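Putative esterase (Bacteroides intestinalis DSM 17393, PDB 5VOL) hydrolyses feruloyl esters as a carbohydrate esterase of family CE1, probably freeing ferulic acid from arabinoxylan, and binds calcium. Local coordinates at residues C[45-50]-C[82-87]; C[167-172]-C[223-228]; C[148-153]-C[193-198]; C[91-96]-C[181-186]. One frame throughout, in Å; residues are numbered along the deposited sequence.

Interaction 1: residues C[45-50]-C[82-87]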
loop_
_atom_site.group_PDB
_atom_site.type_symbol
_atom_site.label_atom_id
_atom_site.label_comp_id
_atom_site.label_asym_id
_atom_site.label_seq_id
_atom_site.Cartn_x
_atom_site.Cartn_y
_atom_site.Cartn_z
ATOM N N PRO C 45 -15.121 13.084 18.690
ATOM C CA PRO C 45 -14.223 14.068 18.094
ATOM C C PRO C 45 -14.799 14.560 16.765
ATOM O O PRO C 45 -15.779 13.999 16.270
ATOM C CB PRO C 45 -12.908 13.301 17.896
ATOM C CG PRO C 45 -13.243 11.869 18.072
ATOM C CD PRO C 45 -14.485 11.761 18.865
ATOM N N VAL C 46 -14.210 15.611 16.210
ATOM C CA VAL C 46 -14.695 16.149 14.951
ATOM C C VAL C 46 -13.543 16.457 14.010
ATOM O O VAL C 46 -12.470 16.915 14.426
ATOM C CB VAL C 46 -15.558 17.430 15.154
ATOM C CG1 VAL C 46 -14.720 18.558 15.721
ATOM C CG2 VAL C 46 -16.192 17.850 13.827
ATOM N N LEU C 47 -13.777 16.157 12.738
ATOM C CA LEU C 47 -12.895 16.561 11.661
ATOM C C LEU C 47 -13.645 17.532 10.738
ATOM O O LEU C 47 -14.681 17.179 10.165
ATOM C CB LEU C 47 -12.405 15.344 10.852
ATOM C CG LEU C 47 -11.627 15.676 9.573
ATOM C CD1 LEU C 47 -10.307 16.348 9.915
ATOM C CD2 LEU C 47 -11.376 14.402 8.738
ATOM N N TYR C 48 -13.119 18.746 10.593
ATOM C CA TYR C 48 -13.625 19.664 9.575
ATOM C C TYR C 48 -12.918 19.339 8.265
ATOM O O TYR C 48 -11.701 19.385 8.172
ATOM C CB TYR C 48 -13.426 21.128 10.010
ATOM C CG TYR C 48 -14.288 21.427 11.215
ATOM C CD1 TYR C 48 -15.622 21.798 11.057
ATOM C CD2 TYR C 48 -13.794 21.274 12.509
ATOM C CE1 TYR C 48 -16.437 22.029 12.156
ATOM C CE2 TYR C 48 -14.598 21.499 13.609
ATOM C CZ TYR C 48 -15.915 21.886 13.427
ATOM O OH TYR C 48 -16.724 22.103 14.518
ATOM N N LEU C 49 -13.689 18.961 7.261
ATOM C CA LEU C 49 -13.106 18.520 6.001
ATOM C C LEU C 49 -13.556 19.443 4.854
ATOM O O LEU C 49 -14.697 19.378 4.408
ATOM C CB LEU C 49 -13.505 17.072 5.726
ATOM C CG LEU C 49 -12.953 16.362 4.483
ATOM C CD1 LEU C 49 -11.433 16.293 4.544
ATOM C CD2 LEU C 49 -13.528 14.958 4.428
ATOM N N LEU C 50 -12.633 20.255 4.363
ATOM C CA LEU C 50 -12.967 21.381 3.482
ATOM C C LEU C 50 -12.808 21.073 1.990
ATOM O O LEU C 50 -11.861 20.375 1.582
ATOM C CB LEU C 50 -12.093 22.590 3.853
ATOM C CG LEU C 50 -12.031 22.983 5.333
ATOM C CD1 LEU C 50 -11.175 24.243 5.529
ATOM C CD2 LEU C 50 -13.431 23.189 5.947
ATOM N N MET C 82 -16.162 9.515 14.500
ATOM C CA MET C 82 -15.978 10.954 14.608
ATOM C C MET C 82 -17.017 11.654 13.748
ATOM O O MET C 82 -17.508 11.087 12.771
ATOM C CB MET C 82 -14.565 11.372 14.168
ATOM C CG MET C 82 -14.312 11.303 12.631
ATOM S SD MET C 82 -12.589 11.644 12.171
ATOM C CE MET C 82 -11.878 9.979 12.271
ATOM N N ILE C 83 -17.358 12.877 14.133
ATOM C CA ILE C 83 -18.183 13.751 13.298
ATOM C C ILE C 83 -17.289 14.316 12.196
ATOM O O ILE C 83 -16.176 14.784 12.468
ATOM C CB ILE C 83 -18.819 14.915 14.124
ATOM C CG1 ILE C 83 -19.581 14.370 15.340
ATOM C CG2 ILE C 83 -19.714 15.782 13.248
ATOM C CD1 ILE C 83 -20.751 13.468 14.995
ATOM N N ILE C 84 -17.751 14.249 10.952
ATOM C CA ILE C 84 -17.017 14.862 9.862
ATOM C C ILE C 84 -17.942 15.878 9.178
ATOM O O ILE C 84 -19.090 15.565 8.853
ATOM C CB ILE C 84 -16.507 13.826 8.838
ATOM C CG1 ILE C 84 -15.690 12.736 9.537
ATOM C CG2 ILE C 84 -15.591 14.490 7.803
ATOM C CD1 ILE C 84 -15.333 11.601 8.601
ATOM N N VAL C 85 -17.456 17.090 8.958
ATOM C CA VAL C 85 -18.353 18.109 8.399
ATOM C C VAL C 85 -17.668 18.991 7.366
ATOM O O VAL C 85 -16.510 19.388 7.523
ATOM C CB VAL C 85 -18.944 18.991 9.519
ATOM C CG1 VAL C 85 -17.841 19.707 10.225
ATOM C CG2 VAL C 85 -19.975 19.998 8.961
ATOM N N THR C 86 -18.413 19.281 6.301
ATOM C CA THR C 86 -17.946 20.115 5.207
ATOM C C THR C 86 -18.943 21.266 5.026
ATOM O O THR C 86 -20.092 21.023 4.653
ATOM C CB THR C 86 -17.839 19.315 3.897
ATOM O OG1 THR C 86 -16.953 18.194 4.078
ATOM C CG2 THR C 86 -17.335 20.217 2.744
ATOM N N PRO C 87 -18.527 22.504 5.337
ATOM C CA PRO C 87 -19.423 23.648 5.101
ATOM C C PRO C 87 -19.348 24.111 3.642
ATOM O O PRO C 87 -18.324 23.864 2.997
ATOM C CB PRO C 87 -18.880 24.716 6.047
ATOM C CG PRO C 87 -17.379 24.433 6.113
ATOM C CD PRO C 87 -17.233 22.915 5.913
#
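Leu-49 O and Thr-86 OG1 meet at 2.6 Å, where the threonine hydroxyl donates in the carbonyl plane. With OG1 beside the backbone N (chi1 -58°), the hydroxyl faces strand 46-50. The two strands run parallel. Leu-47 is gripped on both its polar atoms: its N gives to Ile-83 O at 2.8 Å and its O takes from Val-85 N at 3.0 Å. Ile-83 N to Pro-45 O and Leu-49 N to Val-85 O continue the pattern on the two sides of it.

Apolar side chains fill in along the strands. On one face Leu-49 CB packs against Ile-84 CG2 at 3.9 Å. Nearby, Met-82 SD sits 3.9 Å from Leu-47 CB. On the other face Val-46 CG2 packs 4.0 Å from Ile-83 CB. Leu-50 CD2 rests 3.8 Å from Pro-87 CD at the C-terminal end.

Helices close in on both faces. Helices 66-76 and 254-271 cover the face of Leu-47 and Ile-84. Helix 108-123 covers the face of Tyr-48, whose hydroxyl bonds to Glu-121. A valine in place of Thr-86 would probably leave Leu-49 O without this hydroxyl donor in a buried setting. The contact thus joins central strands of an alpha/beta-hydrolase sheet, with regular backbone bonding and one added side-chain bond amid apolar surroundings.

Interaction 2: residues C[167-172]-C[223-228]; sequences SIPEQG and DFLLDR
Pro-169 and Leu-225 lie with CA atoms 6.3 Å apart, where the irregular segment 167-172 passes the start of helix 226-238. A type I turn from Asp-223 to Leu-226 leads into that helix, with Leu-225 its N-cap. Asp-223 OD1 accepts from Leu-225 N, an Asx turn.

Arg-228 NE and NH2 donate to Ile-168 O, at 2.8 Å and 2.9 Å. The oxygen lies in the guanidinium plane. The NH2 bond lies in the carbonyl plane, but NE sits above it. A bend at chi2 (-54°) turns the arginine chain toward the loop. Glu-170 crosses it at about a right angle. Glu-170 OE2 stands 3.6 Å from Arg-228 NH1, a long salt bridge. Glu-231 also pairs with NH1.

Pro-169 CG packs 3.9 Å from Phe-224 CE2, and Pro-169 CD 4.0 Å from Leu-225 CD2. Gln-171 O lies at the edge of the phenyl ring. A methionine replacing Arg-228 would probably leave Ile-168 O without its two donors and Glu-170 without its mate. Asp-223 OD2 bonds to His-252, consistent with a Ser-His-Asp triad. The arginine thus ties the loop to the first turn of helix 226-238, just past Asp-223, by two side-chain bonds to one carbonyl and a long salt bridge.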
loop_
_atom_site.group_PDB
_atom_site.type_symbol
_atom_site.label_atom_id
_atom_site.label_comp_id
_atom_site.label_asym_id
_atom_site.label_seq_id
_atom_site.Cartn_x
_atom_site.Cartn_y
_atom_site.Cartn_z
ATOM N N SER C 167 0.005 28.799 -1.165
ATOM C CA SER C 167 0.136 30.166 -1.665
ATOM C C SER C 167 -0.172 30.112 -3.148
ATOM O O SER C 167 -0.294 29.023 -3.706
ATOM C CB SER C 167 1.538 30.737 -1.417
ATOM O OG SER C 167 2.541 29.983 -2.086
ATOM N N ILE C 168 -0.288 31.270 -3.795
ATOM C CA ILE C 168 -0.529 31.301 -5.238
ATOM C C ILE C 168 0.649 30.727 -5.999
ATOM O O ILE C 168 1.778 31.166 -5.800
ATOM C CB ILE C 168 -0.786 32.737 -5.748
ATOM C CG1 ILE C 168 -1.908 33.393 -4.941
ATOM C CG2 ILE C 168 -1.099 32.720 -7.236
ATOM C CD1 ILE C 168 -3.259 32.731 -5.122
ATOM N N PRO C 169 0.392 29.746 -6.881
ATOM C CA PRO C 169 1.456 29.135 -7.691
ATOM C C PRO C 169 2.053 30.134 -8.675
ATOM O O PRO C 169 1.346 31.040 -9.105
ATOM C CB PRO C 169 0.734 28.004 -8.435
ATOM C CG PRO C 169 -0.695 28.434 -8.480
ATOM C CD PRO C 169 -0.939 29.207 -7.208
ATOM N N GLU C 170 3.327 29.983 -9.021
ATOM C CA GLU C 170 3.941 30.870 -10.008
ATOM C C GLU C 170 3.277 30.719 -11.376
ATOM O O GLU C 170 3.274 31.652 -12.185
ATOM C CB GLU C 170 5.442 30.602 -10.111
ATOM C CG GLU C 170 6.143 30.610 -8.758
ATOM C CD GLU C 170 7.626 30.921 -8.857
ATOM O OE1 GLU C 170 8.071 31.341 -9.950
ATOM O OE2 GLU C 170 8.339 30.746 -7.839
ATOM N N GLN C 171 2.709 29.542 -11.629
ATOM C CA GLN C 171 1.960 29.300 -12.859
ATOM C C GLN C 171 0.693 28.488 -12.587
ATOM O O GLN C 171 0.689 27.606 -11.733
ATOM C CB GLN C 171 2.830 28.576 -13.889
ATOM C CG GLN C 171 2.124 28.335 -15.215
ATOM C CD GLN C 171 2.967 27.547 -16.197
ATOM O OE1 GLN C 171 4.078 27.117 -15.875
ATOM N NE2 GLN C 171 2.442 27.351 -17.404
ATOM N N GLY C 172 -0.382 28.797 -13.309
ATOM C CA GLY C 172 -1.622 28.045 -13.188
ATOM C C GLY C 172 -2.748 28.761 -12.462
ATOM O O GLY C 172 -3.849 28.226 -12.331
ATOM N N ASP C 223 1.053 17.456 -9.653
ATOM C CA ASP C 223 0.199 18.565 -9.247
ATOM C C ASP C 223 0.837 19.934 -9.483
ATOM O O ASP C 223 2.004 20.137 -9.158
ATOM C CB ASP C 223 -0.154 18.424 -7.759
ATOM C CG ASP C 223 -1.387 19.191 -7.384
ATOM O OD1 ASP C 223 -1.362 20.441 -7.458
ATOM O OD2 ASP C 223 -2.385 18.551 -6.991
ATOM N N PHE C 224 0.066 20.881 -10.020
ATOM C CA PHE C 224 0.580 22.234 -10.254
ATOM C C PHE C 224 0.858 22.964 -8.941
ATOM O O PHE C 224 1.577 23.954 -8.929
ATOM C CB PHE C 224 -0.383 23.042 -11.143
ATOM C CG PHE C 224 -1.593 23.587 -10.421
ATOM C CD1 PHE C 224 -2.502 22.740 -9.819
ATOM C CD2 PHE C 224 -1.839 24.951 -10.387
ATOM C CE1 PHE C 224 -3.628 23.238 -9.166
ATOM C CE2 PHE C 224 -2.965 25.458 -9.739
ATOM C CZ PHE C 224 -3.857 24.594 -9.122
ATOM N N LEU C 225 0.334 22.452 -7.825
ATOM C CA LEU C 225 0.623 23.045 -6.523
ATOM C C LEU C 225 1.759 22.339 -5.765
ATOM O O LEU C 225 2.022 22.669 -4.608
ATOM C CB LEU C 225 -0.644 23.073 -5.655
ATOM C CG LEU C 225 -1.648 24.172 -6.013
ATOM C CD1 LEU C 225 -2.974 24.008 -5.276
ATOM C CD2 LEU C 225 -1.039 25.531 -5.690
ATOM N N LEU C 226 2.439 21.394 -6.409
ATOM C CA LEU C 226 3.532 20.670 -5.756
ATOM C C LEU C 226 4.627 21.626 -5.277
ATOM O O LEU C 226 5.103 21.523 -4.150
ATOM C CB LEU C 226 4.134 19.608 -6.688
ATOM C CG LEU C 226 5.348 18.854 -6.105
ATOM C CD1 LEU C 226 4.997 18.075 -4.842
ATOM C CD2 LEU C 226 5.969 17.906 -7.121
ATOM N N ASP C 227 5.015 22.573 -6.124
ATOM C CA ASP C 227 6.137 23.442 -5.786
ATOM C C ASP C 227 5.877 24.282 -4.530
ATOM O O ASP C 227 6.787 24.467 -3.709
ATOM C CB ASP C 227 6.489 24.336 -6.984
ATOM C CG ASP C 227 7.298 23.595 -8.042
ATOM O OD1 ASP C 227 7.576 22.385 -7.855
ATOM O OD2 ASP C 227 7.658 24.215 -9.068
ATOM N N ARG C 228 4.653 24.776 -4.358
ATOM C CA ARG C 228 4.327 25.547 -3.157
ATOM C C ARG C 228 4.253 24.670 -1.904
ATOM O O ARG C 228 4.546 25.129 -0.800
ATOM C CB ARG C 228 3.000 26.287 -3.319
ATOM C CG ARG C 228 3.023 27.391 -4.360
ATOM C CD ARG C 228 4.140 28.377 -4.115
ATOM N NE ARG C 228 3.962 29.600 -4.907
ATOM C CZ ARG C 228 4.960 30.359 -5.347
ATOM N NH1 ARG C 228 6.221 30.031 -5.078
ATOM N NH2 ARG C 228 4.700 31.448 -6.064
#

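Interaction 3: residues C[148-153]-C[193-198]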
loop_
_atom_site.group_PDB
_atom_site.type_symbol
_atom_site.label_atom_id
_atom_site.label_comp_id
_atom_site.label_asym_id
_atom_site.label_seq_id
_atom_site.Cartn_x
_atom_site.Cartn_y
_atom_site.Cartn_z
ATOM N N TYR C 148 -5.832 28.038 9.065
ATOM C CA TYR C 148 -6.639 27.950 10.279
ATOM C C TYR C 148 -5.823 27.327 11.410
ATOM O O TYR C 148 -5.871 27.773 12.570
ATOM C CB TYR C 148 -7.900 27.111 10.063
ATOM C CG TYR C 148 -9.105 27.810 9.458
ATOM C CD1 TYR C 148 -9.010 29.067 8.874
ATOM C CD2 TYR C 148 -10.353 27.191 9.481
ATOM C CE1 TYR C 148 -10.155 29.696 8.316
ATOM C CE2 TYR C 148 -11.480 27.796 8.936
ATOM C CZ TYR C 148 -11.384 29.045 8.362
ATOM O OH TYR C 148 -12.531 29.601 7.822
ATOM N N GLY C 149 -5.089 26.270 11.073
ATOM C CA GLY C 149 -4.277 25.586 12.065
ATOM C C GLY C 149 -3.145 26.482 12.526
ATOM O O GLY C 149 -2.743 26.448 13.686
ATOM N N GLN C 150 -2.643 27.303 11.612
ATOM C CA GLN C 150 -1.554 28.214 11.912
ATOM C C GLN C 150 -2.010 29.350 12.846
ATOM O O GLN C 150 -1.320 29.691 13.813
ATOM C CB GLN C 150 -0.982 28.781 10.612
ATOM C CG GLN C 150 -0.141 27.793 9.792
ATOM C CD GLN C 150 0.364 28.407 8.494
ATOM O OE1 GLN C 150 -0.325 29.226 7.884
ATOM N NE2 GLN C 150 1.574 28.023 8.074
ATOM N N ARG C 151 -3.173 29.931 12.566
ATOM C CA ARG C 151 -3.622 31.093 13.334
ATOM C C ARG C 151 -4.569 30.699 14.476
ATOM O O ARG C 151 -4.857 31.511 15.353
ATOM C CB ARG C 151 -4.282 32.133 12.400
ATOM C CG ARG C 151 -3.269 32.947 11.583
ATOM C CD ARG C 151 -3.893 34.047 10.692
ATOM N NE ARG C 151 -4.720 33.486 9.631
ATOM C CZ ARG C 151 -6.042 33.373 9.709
ATOM N NH1 ARG C 151 -6.678 33.814 10.783
ATOM N NH2 ARG C 151 -6.729 32.837 8.703
ATOM N N HIS C 152 -5.033 29.451 14.486
ATOM C CA HIS C 152 -5.899 28.977 15.562
ATOM C C HIS C 152 -5.394 27.676 16.180
ATOM O O HIS C 152 -6.169 26.737 16.389
ATOM C CB HIS C 152 -7.323 28.782 15.065
ATOM C CG HIS C 152 -7.954 30.040 14.558
ATOM N ND1 HIS C 152 -8.586 30.941 15.389
ATOM C CD2 HIS C 152 -8.037 30.557 13.310
ATOM C CE1 HIS C 152 -9.039 31.955 14.672
ATOM N NE2 HIS C 152 -8.722 31.751 13.408
ATOM N N SER C 153 -4.105 27.645 16.494
ATOM C CA SER C 153 -3.481 26.448 17.052
ATOM C C SER C 153 -4.112 26.040 18.388
ATOM O O SER C 153 -4.002 24.881 18.805
ATOM C CB SER C 153 -1.983 26.668 17.208
ATOM O OG SER C 153 -1.706 27.720 18.111
ATOM N N ASN C 193 -2.548 35.747 3.272
ATOM C CA ASN C 193 -2.539 34.705 4.294
ATOM C C ASN C 193 -1.694 33.495 3.886
ATOM O O ASN C 193 -1.990 32.360 4.275
ATOM C CB ASN C 193 -3.973 34.285 4.619
ATOM C CG ASN C 193 -4.719 35.348 5.408
ATOM O OD1 ASN C 193 -5.606 36.039 4.884
ATOM N ND2 ASN C 193 -4.355 35.500 6.661
ATOM N N SER C 194 -0.650 33.754 3.101
ATOM C CA SER C 194 0.248 32.715 2.620
ATOM C C SER C 194 0.661 31.783 3.758
ATOM O O SER C 194 1.100 32.237 4.817
ATOM C CB SER C 194 1.489 33.325 1.973
ATOM O OG SER C 194 2.439 32.319 1.645
ATOM N N CYS C 195 0.477 30.487 3.537
ATOM C CA CYS C 195 0.829 29.491 4.541
ATOM C C CYS C 195 2.334 29.401 4.631
ATOM O O CYS C 195 2.886 29.183 5.702
ATOM C CB CYS C 195 0.217 28.127 4.190
ATOM S SG CYS C 195 -1.592 28.114 4.292
ATOM N N VAL C 196 2.989 29.568 3.490
ATOM C CA VAL C 196 4.438 29.552 3.418
ATOM C C VAL C 196 5.025 30.738 4.167
ATOM O O VAL C 196 5.856 30.559 5.058
ATOM C CB VAL C 196 4.918 29.562 1.966
ATOM C CG1 VAL C 196 6.440 29.595 1.911
ATOM C CG2 VAL C 196 4.370 28.328 1.219
ATOM N N LYS C 197 4.571 31.948 3.829
ATOM C CA LYS C 197 5.073 33.156 4.481
ATOM C C LYS C 197 4.905 33.080 5.990
ATOM O O LYS C 197 5.782 33.512 6.737
ATOM C CB LYS C 197 4.367 34.415 3.949
ATOM C CG LYS C 197 4.742 35.674 4.733
ATOM C CD LYS C 197 4.115 36.954 4.164
ATOM C CE LYS C 197 2.653 37.091 4.564
ATOM N NZ LYS C 197 2.456 37.044 6.059
ATOM N N TYR C 198 3.782 32.523 6.434
ATOM C CA TYR C 198 3.479 32.452 7.855
ATOM C C TYR C 198 4.562 31.711 8.626
ATOM O O TYR C 198 4.920 32.095 9.739
ATOM C CB TYR C 198 2.134 31.777 8.088
ATOM C CG TYR C 198 1.624 31.987 9.486
ATOM C CD1 TYR C 198 1.970 31.121 10.512
ATOM C CD2 TYR C 198 0.810 33.070 9.787
ATOM C CE1 TYR C 198 1.511 31.323 11.802
ATOM C CE2 TYR C 198 0.344 33.275 11.068
ATOM C CZ TYR C 198 0.703 32.399 12.071
ATOM O OH TYR C 198 0.235 32.600 13.349
HETATM O O HOH W 1 1.237 30.511 15.115
#
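Gln-150 and Tyr-198 pass each other, one side chain running out as the other comes in, and this pair forms the centre of the contact. The glutamine approaches over one face of the tyrosine ring. Gln-150 CB lies 4.0 Å from the centroid of the Tyr-198 ring, over the ring face and offset toward the rim, a CH-pi contact. The amide plane is inclined by 31° to the ring. Tyr-198 CG is anti to its own backbone N (chi1 -166°), which brings the ring across to helix 140-151.

Beyond the ring, the extended glutamine chain reaches the first turn of helix 195-200. Gln-150 NE2 donates to Cys-195 O at 2.9 Å, with a nearly straight N-H...O angle of 173°. The acceptor lies in the amide plane. Gln-150 OE1 takes a bond from Asn-147, so both ends of the amide are engaged and its rotation is fixed.

Arg-151 meets the tyrosine obliquely. Arg-151 CG lies 3.7 Å from Tyr-198 CE2, while the guanidinium pairs with Glu-109. A water links the two segments at the phenol end. It donates to Gln-150 O at 3.0 Å and stands 2.9 Å from Tyr-198 OH, at the edge of the ring. Ser-194 is the N-cap of the short helix, where its OG accepts from Lys-197 N at 3.1 Å. Arg-206 makes a cation-pi contact with Tyr-198.

The C-terminal end of helix 140-151 thus packs against the N-terminal turn of helix 195-200. In an alpha/beta-hydrolase fold such as this, helix 140-151 is the one that follows the probable nucleophile elbow.

Interaction 4: residues C[91-96]-C[181-186]; sequences GNIHLE and SKIAIL
Ile-93 and Ile-183 form a small apolar contact between a loop and the first turn of a helix. Segment 91-96 belongs to the loop between strands 83-87 and 102-103, and segment 181-186 opens helix 182-192. The two isoleucines cross at an oblique angle, Ile-93 CD1 to Ile-183 CD1 at 4.2 Å. With chi1 at -171°, Ile-183 swings its CG1 branch away from the amide N, and CD1 reaches the loop. Met-53 and Trp-54 also pack on Ile-93.

A water bridges the backbones. It donates to Ile-93 O at 2.7 Å and accepts from Ile-183 N at 3.0 Å. The amide it serves is in the first turn of the helix. Ser-181, the N-cap, takes Ala-184 N on its OG at 3.1 Å.

Lys-182 lies along the loop backbone. Lys-182 CD is 3.8 Å from Glu-96 C, and Lys-182 CE 3.7 Å from Leu-95 O. The lysine also makes a cation-pi contact with Trp-97. The loop keeps its own shape by an Asx turn, in which Asn-92 OD1 accepts from His-94 N at 2.8 Å. Asn-92 O takes Leu-95 N and Glu-96 N as well. The direct contact is thus by van der Waals packing, and the polar link across it depends on one water.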
loop_
_atom_site.group_PDB
_atom_site.type_symbol
_atom_site.label_atom_id
_atom_site.label_comp_id
_atom_site.label_asym_id
_atom_site.label_seq_id
_atom_site.Cartn_x
_atom_site.Cartn_y
_atom_site.Cartn_z
ATOM N N GLY C 91 -18.744 27.261 -4.936
ATOM C CA GLY C 91 -19.673 27.428 -6.036
ATOM C C GLY C 91 -18.969 28.072 -7.224
ATOM O O GLY C 91 -17.759 28.298 -7.181
ATOM N N ASN C 92 -19.720 28.361 -8.287
ATOM C CA ASN C 92 -19.175 29.045 -9.468
ATOM C C ASN C 92 -18.414 30.313 -9.078
ATOM O O ASN C 92 -18.963 31.205 -8.444
ATOM C CB ASN C 92 -20.304 29.377 -10.453
ATOM C CG ASN C 92 -19.791 29.944 -11.778
ATOM O OD1 ASN C 92 -19.017 30.900 -11.805
ATOM N ND2 ASN C 92 -20.227 29.350 -12.878
ATOM N N ILE C 93 -17.144 30.393 -9.450
ATOM C CA ILE C 93 -16.296 31.458 -8.932
ATOM C C ILE C 93 -16.669 32.832 -9.489
ATOM O O ILE C 93 -16.244 33.853 -8.953
ATOM C CB ILE C 93 -14.804 31.189 -9.225
ATOM C CG1 ILE C 93 -14.558 31.095 -10.732
ATOM C CG2 ILE C 93 -14.333 29.915 -8.501
ATOM C CD1 ILE C 93 -13.094 31.074 -11.110
ATOM N N HIS C 94 -17.463 32.860 -10.555
ATOM C CA HIS C 94 -17.880 34.139 -11.130
ATOM C C HIS C 94 -19.177 34.633 -10.493
ATOM O O HIS C 94 -19.526 35.800 -10.621
ATOM C CB HIS C 94 -18.036 34.024 -12.654
ATOM C CG HIS C 94 -16.822 33.479 -13.344
ATOM N ND1 HIS C 94 -15.631 34.169 -13.410
ATOM C CD2 HIS C 94 -16.611 32.302 -13.981
ATOM C CE1 HIS C 94 -14.738 33.442 -14.060
ATOM N NE2 HIS C 94 -15.306 32.304 -14.416
ATOM N N LEU C 95 -19.879 33.746 -9.793
ATOM C CA LEU C 95 -21.167 34.085 -9.196
ATOM C C LEU C 95 -21.126 34.073 -7.676
ATOM O O LEU C 95 -21.779 34.894 -7.033
ATOM C CB LEU C 95 -22.257 33.112 -9.659
ATOM C CG LEU C 95 -22.496 32.858 -11.148
ATOM C CD1 LEU C 95 -23.724 31.977 -11.328
ATOM C CD2 LEU C 95 -22.660 34.150 -11.890
ATOM N N GLU C 96 -20.376 33.118 -7.116
ATOM C CA GLU C 96 -20.419 32.812 -5.684
ATOM C C GLU C 96 -19.090 33.084 -4.977
ATOM O O GLU C 96 -18.020 32.937 -5.557
ATOM C CB GLU C 96 -20.804 31.339 -5.464
ATOM C CG GLU C 96 -22.082 30.910 -6.152
ATOM C CD GLU C 96 -23.301 31.678 -5.655
ATOM O OE1 GLU C 96 -23.264 32.210 -4.525
ATOM O OE2 GLU C 96 -24.298 31.744 -6.399
ATOM N N SER C 181 -13.866 41.928 -8.404
ATOM C CA SER C 181 -14.410 40.586 -8.622
ATOM C C SER C 181 -14.133 39.690 -7.416
ATOM O O SER C 181 -13.122 39.848 -6.740
ATOM C CB SER C 181 -13.819 39.948 -9.885
ATOM O OG SER C 181 -12.444 39.642 -9.714
ATOM N N LYS C 182 -15.024 38.743 -7.158
ATOM C CA LYS C 182 -14.832 37.840 -6.029
ATOM C C LYS C 182 -13.561 37.002 -6.206
ATOM O O LYS C 182 -12.881 36.710 -5.234
ATOM C CB LYS C 182 -16.057 36.943 -5.847
ATOM C CG LYS C 182 -17.335 37.719 -5.486
ATOM C CD LYS C 182 -18.545 36.811 -5.507
ATOM C CE LYS C 182 -19.842 37.608 -5.327
ATOM N NZ LYS C 182 -20.105 38.484 -6.510
ATOM N N ILE C 183 -13.215 36.658 -7.443
ATOM C CA ILE C 183 -12.022 35.828 -7.671
ATOM C C ILE C 183 -10.757 36.631 -7.357
ATOM O O ILE C 183 -9.836 36.120 -6.710
ATOM C CB ILE C 183 -11.973 35.249 -9.113
ATOM C CG1 ILE C 183 -10.839 34.225 -9.252
ATOM C CG2 ILE C 183 -11.812 36.359 -10.166
ATOM C CD1 ILE C 183 -10.891 33.103 -8.225
ATOM N N ALA C 184 -10.740 37.908 -7.741
ATOM C CA ALA C 184 -9.633 38.806 -7.382
ATOM C C ALA C 184 -9.521 38.994 -5.886
ATOM O O ALA C 184 -8.426 39.104 -5.349
ATOM C CB ALA C 184 -9.797 40.180 -8.058
ATOM N N ILE C 185 -10.659 39.067 -5.210
ATOM C CA ILE C 185 -10.658 39.265 -3.776
ATOM C C ILE C 185 -10.069 38.011 -3.091
ATOM O O ILE C 185 -9.254 38.109 -2.169
ATOM C CB ILE C 185 -12.077 39.563 -3.262
ATOM C CG1 ILE C 185 -12.581 40.896 -3.871
ATOM C CG2 ILE C 185 -12.087 39.643 -1.767
ATOM C CD1 ILE C 185 -14.022 41.266 -3.526
ATOM N N LEU C 186 -10.485 36.840 -3.560
ATOM C CA LEU C 186 -9.945 35.578 -3.040
ATOM C C LEU C 186 -8.440 35.530 -3.249
ATOM O O LEU C 186 -7.686 35.173 -2.343
ATOM C CB LEU C 186 -10.613 34.380 -3.714
ATOM C CG LEU C 186 -9.934 33.024 -3.460
ATOM C CD1 LEU C 186 -9.890 32.735 -1.960
ATOM C CD2 LEU C 186 -10.627 31.906 -4.227
HETATM O O HOH W 2 -15.432 36.332 -9.500
#

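Overall arrangement
Interaction 1 belongs to the central sheet, and the other three lie farther out. Its centre is about 19 Å from that of interaction 3 and about 26 Å from that of interaction 2. Interactions 2 and 3 touch: Ser-167 CB packs 3.6 Å from Ser-194 OG, and Val-196 meets Arg-228 O. Helix 182-192 begins at interaction 4 and is followed by helix 195-200 of interaction 3. Interaction 2 stands closest to the probable active site, since it holds Asp-223 of the likely triad with Ser-139 and His-252. Leu-50 of interaction 1 and Leu-225 of interaction 2 both touch the residues of the probable nucleophile elbow. The Phe-224 side chain is about 13 Å from a calcium ion.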